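Local coordinates for protein toluene, o-xylene monooxygenase oxygenase subunit (PDB 2INC) that probably serves as a helical subunit of the multicomponent monooxygenase that hydroxylates toluene and o-xylene, in the methane/phenol/alkene hydroxylase family, at residues E112-F117 / E238-L243; T119-L124 / E225-Q230. One frame throughout, in Å; residues are numbered along the deposited sequence.

Contact 1: residues E112-F117 / E238-L243; sequences ETLARF and EGDTLL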
ATOM      1  N   GLU B 112      34.839 -18.596 -25.067  1.00 37.74           N
ATOM      2  CA  GLU B 112      35.265 -19.899 -24.562  1.00 37.56           C
ATOM      3  C   GLU B 112      35.636 -19.903 -23.078  1.00 36.98           C
ATOM      4  O   GLU B 112      35.380 -20.890 -22.394  1.00 36.45           O
ATOM      5  CB  GLU B 112      36.402 -20.437 -25.428  1.00 40.06           C
ATOM      6  CG  GLU B 112      35.805 -20.920 -26.762  1.00 42.96           C
ATOM      7  CD  GLU B 112      36.855 -21.342 -27.777  1.00 53.43           C
ATOM      8  OE1 GLU B 112      36.430 -21.930 -28.800  1.00 55.68           O
ATOM      9  OE2 GLU B 112      38.081 -21.097 -27.542  1.00 53.82           O
ATOM     10  N   THR B 113      36.248 -18.835 -22.579  1.00 33.37           N
ATOM     11  CA  THR B 113      36.513 -18.716 -21.151  1.00 34.26           C
ATOM     12  C   THR B 113      35.210 -18.690 -20.317  1.00 34.19           C
ATOM     13  O   THR B 113      35.147 -19.297 -19.266  1.00 34.47           O
ATOM     14  CB  THR B 113      37.255 -17.432 -20.912  1.00 32.69           C
ATOM     15  OG1 THR B 113      38.406 -17.492 -21.743  1.00 36.84           O
ATOM     16  CG2 THR B 113      37.669 -17.221 -19.452  1.00 33.43           C
ATOM     17  N   LEU B 114      34.205 -17.962 -20.785  1.00 32.82           N
ATOM     18  CA  LEU B 114      32.875 -18.022 -20.172  1.00 33.38           C
ATOM     19  C   LEU B 114      32.299 -19.438 -20.090  1.00 33.77           C
ATOM     20  O   LEU B 114      31.820 -19.820 -19.038  1.00 35.38           O
ATOM     21  CB  LEU B 114      31.896 -17.157 -20.962  1.00 33.11           C
ATOM     22  CG  LEU B 114      32.181 -15.675 -20.901  1.00 33.44           C
ATOM     23  CD1 LEU B 114      31.084 -14.992 -21.723  1.00 32.51           C
ATOM     24  CD2 LEU B 114      32.180 -15.139 -19.472  1.00 33.56           C
ATOM     25  N   ALA B 115      32.380 -20.218 -21.167  1.00 33.55           N
ATOM     26  CA  ALA B 115      31.826 -21.560 -21.150  1.00 33.88           C
ATOM     27  C   ALA B 115      32.496 -22.427 -20.088  1.00 33.82           C
ATOM     28  O   ALA B 115      31.819 -23.258 -19.444  1.00 35.91           O
ATOM     29  CB  ALA B 115      31.937 -22.214 -22.539  1.00 33.52           C
ATOM     30  N   ARG B 116      33.796 -22.213 -19.862  1.00 32.53           N
ATOM     31  CA  ARG B 116      34.556 -23.049 -18.946  1.00 31.55           C
ATOM     32  C   ARG B 116      34.473 -22.579 -17.533  1.00 33.15           C
ATOM     33  O   ARG B 116      34.314 -23.409 -16.621  1.00 33.05           O
ATOM     34  CB  ARG B 116      36.045 -23.065 -19.338  1.00 31.96           C
ATOM     35  CG  ARG B 116      36.890 -24.048 -18.515  1.00 30.78           C
ATOM     36  CD  ARG B 116      38.215 -24.333 -19.193  1.00 32.91           C
ATOM     37  NE  ARG B 116      38.932 -25.307 -18.356  1.00 34.74           N
ATOM     38  CZ  ARG B 116      40.242 -25.389 -18.224  1.00 37.20           C
ATOM     39  NH1 ARG B 116      41.050 -24.545 -18.893  1.00 38.73           N
ATOM     40  NH2 ARG B 116      40.740 -26.332 -17.419  1.00 34.43           N
ATOM     41  N   PHE B 117      34.642 -21.258 -17.352  1.00 30.86           N
ATOM     42  CA  PHE B 117      34.792 -20.676 -16.026  1.00 31.69           C
ATOM     43  C   PHE B 117      33.599 -19.927 -15.470  1.00 32.12           C
ATOM     44  O   PHE B 117      33.580 -19.651 -14.253  1.00 30.82           O
ATOM     45  CB  PHE B 117      35.950 -19.694 -16.027  1.00 30.59           C
ATOM     46  CG  PHE B 117      37.284 -20.349 -16.258  1.00 33.64           C
ATOM     47  CD1 PHE B 117      37.929 -21.011 -15.218  1.00 32.44           C
ATOM     48  CD2 PHE B 117      37.865 -20.356 -17.535  1.00 33.78           C
ATOM     49  CE1 PHE B 117      39.178 -21.632 -15.432  1.00 33.93           C
ATOM     50  CE2 PHE B 117      39.110 -20.975 -17.757  1.00 34.10           C
ATOM     51  CZ  PHE B 117      39.777 -21.600 -16.678  1.00 32.52           C
ATOM     52  N   GLU B 238      38.844  -7.966 -20.069  1.00 47.55           N
ATOM     53  CA  GLU B 238      38.646  -8.649 -21.325  1.00 47.60           C
ATOM     54  C   GLU B 238      37.509  -8.088 -22.145  1.00 47.26           C
ATOM     55  O   GLU B 238      37.147  -8.668 -23.187  1.00 48.66           O
ATOM     56  CB  GLU B 238      38.384 -10.146 -21.097  1.00 47.20           C
ATOM     57  CG  GLU B 238      39.612 -10.953 -20.752  1.00 51.36           C
ATOM     58  CD  GLU B 238      40.740 -10.738 -21.725  1.00 57.68           C
ATOM     59  OE1 GLU B 238      40.506 -10.890 -22.950  1.00 59.55           O
ATOM     60  OE2 GLU B 238      41.853 -10.398 -21.256  1.00 60.67           O
ATOM     61  N   GLY B 239      36.905  -7.000 -21.687  1.00 46.67           N
ATOM     62  CA  GLY B 239      35.835  -6.370 -22.461  1.00 45.33           C
ATOM     63  C   GLY B 239      34.423  -6.733 -22.039  1.00 45.46           C
ATOM     64  O   GLY B 239      33.451  -6.146 -22.561  1.00 45.83           O
ATOM     65  N   ASP B 240      34.294  -7.665 -21.081  1.00 43.69           N
ATOM     66  CA  ASP B 240      32.974  -8.150 -20.669  1.00 42.97           C
ATOM     67  C   ASP B 240      32.460  -7.219 -19.591  1.00 43.00           C
ATOM     68  O   ASP B 240      32.614  -7.495 -18.402  1.00 43.07           O
ATOM     69  CB  ASP B 240      33.038  -9.587 -20.143  1.00 43.30           C
ATOM     70  CG  ASP B 240      31.658 -10.247 -20.069  1.00 42.98           C
ATOM     71  OD1 ASP B 240      30.628  -9.543 -19.897  1.00 41.16           O
ATOM     72  OD2 ASP B 240      31.573 -11.480 -20.201  1.00 38.26           O
ATOM     73  N   THR B 241      31.856  -6.098 -19.977  1.00 41.53           N
ATOM     74  CA  THR B 241      31.479  -5.191 -18.916  1.00 40.45           C
ATOM     75  C   THR B 241      30.293  -5.744 -18.123  1.00 38.77           C
ATOM     76  O   THR B 241      30.226  -5.505 -16.930  1.00 37.90           O
ATOM     77  CB  THR B 241      31.342  -3.664 -19.347  1.00 42.11           C
ATOM     78  OG1 THR B 241      30.030  -3.154 -19.065  1.00 44.40           O
ATOM     79  CG2 THR B 241      31.760  -3.440 -20.794  1.00 39.99           C
ATOM     80  N   LEU B 242      29.403  -6.515 -18.758  1.00 36.95           N
ATOM     81  CA  LEU B 242      28.247  -7.056 -18.052  1.00 36.77           C
ATOM     82  C   LEU B 242      28.754  -7.900 -16.870  1.00 36.60           C
ATOM     83  O   LEU B 242      28.433  -7.628 -15.701  1.00 36.46           O
ATOM     84  CB  LEU B 242      27.338  -7.872 -19.022  1.00 36.45           C
ATOM     85  CG  LEU B 242      25.889  -8.158 -18.637  1.00 35.60           C
ATOM     86  CD1 LEU B 242      25.125  -8.508 -19.861  1.00 42.27           C
ATOM     87  CD2 LEU B 242      25.891  -9.356 -17.752  1.00 40.11           C
ATOM     88  N   LEU B 243      29.600  -8.894 -17.141  1.00 35.45           N
ATOM     89  CA  LEU B 243      29.998  -9.806 -16.050  1.00 34.44           C
ATOM     90  C   LEU B 243      30.793  -9.029 -14.983  1.00 34.77           C
ATOM     91  O   LEU B 243      30.655  -9.258 -13.773  1.00 33.37           O
ATOM     92  CB  LEU B 243      30.798 -10.988 -16.606  1.00 35.41           C
ATOM     93  CG  LEU B 243      31.217 -12.033 -15.540  1.00 37.12           C
ATOM     94  CD1 LEU B 243      30.076 -12.460 -14.617  1.00 35.95           C
ATOM     95  CD2 LEU B 243      31.851 -13.181 -16.222  1.00 34.59           C
TER

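Contact 2: residues T119-L124 / E225-Q230; sequences TPARYL and EALLQQ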
ATOM      1  N   THR B 119      29.676 -20.162 -16.864  1.00 31.17           N
ATOM      2  CA  THR B 119      28.388 -20.790 -16.807  1.00 32.79           C
ATOM      3  C   THR B 119      28.260 -22.040 -15.892  1.00 33.03           C
ATOM      4  O   THR B 119      27.157 -22.257 -15.325  1.00 33.73           O
ATOM      5  CB  THR B 119      27.789 -20.986 -18.184  1.00 33.08           C
ATOM      6  OG1 THR B 119      28.651 -21.808 -18.916  1.00 35.17           O
ATOM      7  CG2 THR B 119      27.679 -19.601 -18.904  1.00 34.36           C
ATOM      8  N   PRO B 120      29.336 -22.859 -15.732  1.00 32.99           N
ATOM      9  CA  PRO B 120      29.194 -23.982 -14.796  1.00 33.56           C
ATOM     10  C   PRO B 120      28.990 -23.590 -13.362  1.00 33.05           C
ATOM     11  O   PRO B 120      28.619 -24.430 -12.552  1.00 34.06           O
ATOM     12  CB  PRO B 120      30.511 -24.759 -14.923  1.00 31.52           C
ATOM     13  CG  PRO B 120      31.049 -24.375 -16.244  1.00 32.41           C
ATOM     14  CD  PRO B 120      30.622 -22.950 -16.470  1.00 33.20           C
ATOM     15  N   ALA B 121      29.203 -22.327 -13.038  1.00 33.37           N
ATOM     16  CA  ALA B 121      28.932 -21.849 -11.696  1.00 33.96           C
ATOM     17  C   ALA B 121      27.445 -22.013 -11.283  1.00 34.52           C
ATOM     18  O   ALA B 121      27.149 -21.889 -10.099  1.00 33.65           O
ATOM     19  CB  ALA B 121      29.375 -20.406 -11.544  1.00 33.56           C
ATOM     20  N   ARG B 122      26.528 -22.356 -12.207  1.00 32.63           N
ATOM     21  CA  ARG B 122      25.156 -22.614 -11.773  1.00 32.54           C
ATOM     22  C   ARG B 122      25.146 -23.784 -10.753  1.00 32.13           C
ATOM     23  O   ARG B 122      24.352 -23.785  -9.798  1.00 32.13           O
ATOM     24  CB  ARG B 122      24.194 -22.824 -12.952  1.00 32.33           C
ATOM     25  CG  ARG B 122      24.199 -24.219 -13.596  1.00 33.36           C
ATOM     26  CD  ARG B 122      22.983 -24.339 -14.507  1.00 31.81           C
ATOM     27  NE  ARG B 122      23.001 -25.640 -15.207  1.00 34.57           N
ATOM     28  CZ  ARG B 122      23.498 -25.797 -16.412  1.00 35.63           C
ATOM     29  NH1 ARG B 122      23.955 -24.727 -17.064  1.00 30.52           N
ATOM     30  NH2 ARG B 122      23.481 -26.993 -16.987  1.00 38.89           N
ATOM     31  N   TYR B 123      26.039 -24.759 -10.943  1.00 31.10           N
ATOM     32  CA  TYR B 123      26.151 -25.882  -9.988  1.00 32.06           C
ATOM     33  C   TYR B 123      26.717 -25.382  -8.659  1.00 32.19           C
ATOM     34  O   TYR B 123      26.190 -25.653  -7.570  1.00 34.19           O
ATOM     35  CB  TYR B 123      26.958 -27.061 -10.606  1.00 31.06           C
ATOM     36  CG  TYR B 123      26.177 -27.641 -11.768  1.00 32.18           C
ATOM     37  CD1 TYR B 123      25.153 -28.545 -11.531  1.00 32.55           C
ATOM     38  CD2 TYR B 123      26.419 -27.251 -13.089  1.00 30.41           C
ATOM     39  CE1 TYR B 123      24.388 -29.048 -12.555  1.00 29.44           C
ATOM     40  CE2 TYR B 123      25.592 -27.769 -14.152  1.00 31.51           C
ATOM     41  CZ  TYR B 123      24.615 -28.652 -13.857  1.00 30.13           C
ATOM     42  OH  TYR B 123      23.757 -29.187 -14.835  1.00 32.16           O
ATOM     43  N   LEU B 124      27.782 -24.640  -8.711  1.00 32.11           N
ATOM     44  CA  LEU B 124      28.399 -24.245  -7.480  1.00 31.41           C
ATOM     45  C   LEU B 124      27.442 -23.331  -6.663  1.00 30.66           C
ATOM     46  O   LEU B 124      27.324 -23.504  -5.466  1.00 31.58           O
ATOM     47  CB  LEU B 124      29.712 -23.540  -7.771  1.00 32.59           C
ATOM     48  CG  LEU B 124      30.441 -23.049  -6.522  1.00 32.09           C
ATOM     49  CD1 LEU B 124      30.564 -24.138  -5.390  1.00 37.10           C
ATOM     50  CD2 LEU B 124      31.865 -22.665  -6.963  1.00 34.46           C
ATOM     51  N   GLU B 225      35.940 -15.069  -3.842  1.00 37.30           N
ATOM     52  CA  GLU B 225      37.204 -14.503  -4.351  1.00 37.88           C
ATOM     53  C   GLU B 225      37.581 -15.065  -5.725  1.00 38.13           C
ATOM     54  O   GLU B 225      37.941 -14.315  -6.625  1.00 39.30           O
ATOM     55  CB  GLU B 225      38.333 -14.574  -3.308  1.00 38.25           C
ATOM     56  CG  GLU B 225      38.094 -13.682  -2.048  1.00 40.08           C
ATOM     57  CD  GLU B 225      37.662 -12.213  -2.319  1.00 45.76           C
ATOM     58  OE1 GLU B 225      38.318 -11.515  -3.137  1.00 43.88           O
ATOM     59  OE2 GLU B 225      36.672 -11.732  -1.688  1.00 45.76           O
ATOM     60  N   ALA B 226      37.400 -16.356  -5.934  1.00 37.64           N
ATOM     61  CA  ALA B 226      37.660 -16.918  -7.250  1.00 37.09           C
ATOM     62  C   ALA B 226      36.674 -16.456  -8.323  1.00 37.55           C
ATOM     63  O   ALA B 226      37.061 -15.924  -9.385  1.00 37.00           O
ATOM     64  CB  ALA B 226      37.722 -18.470  -7.169  1.00 36.57           C
ATOM     65  N   LEU B 227      35.392 -16.643  -8.046  1.00 37.44           N
ATOM     66  CA  LEU B 227      34.365 -16.496  -9.060  1.00 38.25           C
ATOM     67  C   LEU B 227      33.831 -15.097  -9.164  1.00 39.29           C
ATOM     68  O   LEU B 227      33.373 -14.701 -10.213  1.00 42.43           O
ATOM     69  CB  LEU B 227      33.211 -17.455  -8.796  1.00 37.55           C
ATOM     70  CG  LEU B 227      33.373 -18.844  -9.391  1.00 39.22           C
ATOM     71  CD1 LEU B 227      34.473 -19.676  -8.676  1.00 39.31           C
ATOM     72  CD2 LEU B 227      32.069 -19.546  -9.288  1.00 40.00           C
ATOM     73  N   LEU B 228      33.852 -14.310  -8.102  1.00 40.32           N
ATOM     74  CA  LEU B 228      33.302 -12.973  -8.275  1.00 40.01           C
ATOM     75  C   LEU B 228      34.472 -12.024  -8.458  1.00 40.84           C
ATOM     76  O   LEU B 228      34.563 -11.339  -9.480  1.00 41.08           O
ATOM     77  CB  LEU B 228      32.397 -12.558  -7.097  1.00 39.45           C
ATOM     78  CG  LEU B 228      31.240 -13.489  -6.748  1.00 37.17           C
ATOM     79  CD1 LEU B 228      30.409 -12.899  -5.590  1.00 38.28           C
ATOM     80  CD2 LEU B 228      30.370 -13.774  -7.970  1.00 40.42           C
ATOM     81  N   GLN B 229      35.387 -12.033  -7.504  1.00 39.49           N
ATOM     82  CA  GLN B 229      36.497 -11.120  -7.560  1.00 40.99           C
ATOM     83  C   GLN B 229      37.422 -11.347  -8.770  1.00 40.02           C
ATOM     84  O   GLN B 229      37.588 -10.442  -9.575  1.00 40.35           O
ATOM     85  CB  GLN B 229      37.260 -11.113  -6.253  1.00 41.17           C
ATOM     86  CG  GLN B 229      38.215  -9.943  -6.117  1.00 43.83           C
ATOM     87  CD  GLN B 229      37.515  -8.623  -6.089  1.00 47.44           C
ATOM     88  OE1 GLN B 229      36.432  -8.490  -5.524  1.00 51.67           O
ATOM     89  NE2 GLN B 229      38.126  -7.627  -6.681  1.00 48.70           N
ATOM     90  N   GLN B 230      38.004 -12.538  -8.906  1.00 39.58           N
ATOM     91  CA  GLN B 230      39.079 -12.727  -9.868  1.00 38.95           C
ATOM     92  C   GLN B 230      38.492 -12.872 -11.260  1.00 39.19           C
ATOM     93  O   GLN B 230      38.977 -12.264 -12.213  1.00 37.74           O
ATOM     94  CB  GLN B 230      39.928 -13.956  -9.499  1.00 39.55           C
ATOM     95  CG  GLN B 230      40.749 -13.784  -8.206  1.00 41.47           C
ATOM     96  CD  GLN B 230      41.705 -12.639  -8.277  1.00 43.58           C
ATOM     97  OE1 GLN B 230      42.404 -12.489  -9.270  1.00 48.17           O
ATOM     98  NE2 GLN B 230      41.724 -11.786  -7.249  1.00 45.05           N
TER

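Contact 1: residues E112-F117 / E238-L243
L114, near the end of helix 108-117, reaches across to L243 and D240 where helix 208-237 gives way to helix 241-268, at the tight turn joining two consecutive helices of this ferritin-like, all-helical chain. The turn is built from two caps in succession. G239, with positive phi, closes the outgoing helix as a Schellman motif, and D240 is the N-cap of the next.

The apolar part is slim. L114 CD2 lies 3.8 Å from L243 CD2, and the two side chains run alongside each other, pointing opposite ways. On L243 the touching methyl is the outstretched branch, anti to CA; CG in turn is anti to the backbone N (chi1 -178°), which sends the chain toward L114. A235 of helix 208-237 also packs on L243, and L169 of helix 142-172 lies against L114.

The rest of the contact is polar on one side only. The D240 side chain comes to meet L114 from the opposite direction, and its OD2 sits near both methyls, 3.8 Å from L114 CD2 and 3.9 Å from L114 CD1, which is van der Waals contact. D240 is a buried residue, and its OD2 accepts a hydrogen bond from W110 NE1, one turn before L114, so the carboxylate ties the two helices together. Its other oxygen does the capping: L243 N donates to D240 OD1 at 3.0 Å, nearly straight at 172°, arriving from above the carboxylate plane, 58° out of it.

Contact 2: residues T119-L124 / E225-Q230
L227 is the one residue of 225-230 that touches helix 121-138, where it meets A121 and L124. Walking along 225-230, E225 comes first: its OE2 forms salt bridges with K251 and R258 of helix 241-268. A226 leans on F195 of helix 190-202.

At L227 the side chain heads straight for the other helix. The branch that touches is CD2, the methyl anti to CA, and it enters the notch between two residues three apart in sequence. A121 CB is 3.6 Å from L227 CD2, close for two methyls; L124 CD2 is 3.9 Å from that same L227 CD2. With the small alanine on one flank, the backbones come within 8.1 Å at A121 CA and L227 CA. This is buried helix-helix packing inside the ferritin-like bundle, all methyl against methyl. L124 has CG anti to its backbone N (chi1 179°), and the leucines cross obliquely, meeting through their far methyls. W192 of helix 190-202 lies against both.

L227 sits within a wider pi-type turn that spans 225-230, closed by Q230 N donating to E225 O at 2.9 Å. Q229 and Q230 make no contact with 119-124; Q229 OE1 accepts a hydrogen bond from K251 NZ, and Q230 packs on A306 and E309 of helix 303-319.

In the fold
From the N terminus, after three earlier helices, 20-25, 46-56 and 76-99, the chain reaches helix 108-117, where 112-117 opens contact 1, and a short turn later 119-124 opens contact 2. About a hundred residues of mostly helix follow, including helix 142-172 and helix 190-202, before 225-230 on helix 208-237 closes contact 2. The chain then rounds the corner at 238-243 and closes contact 1, so contact 2 is nested inside the larger loop. Two consecutive helices are thus paired with two later consecutive helices, at points whose centres lie 11 Å apart. On the early side the contacts also touch directly, T119 N probably bonding to L114 O at 3.1 Å.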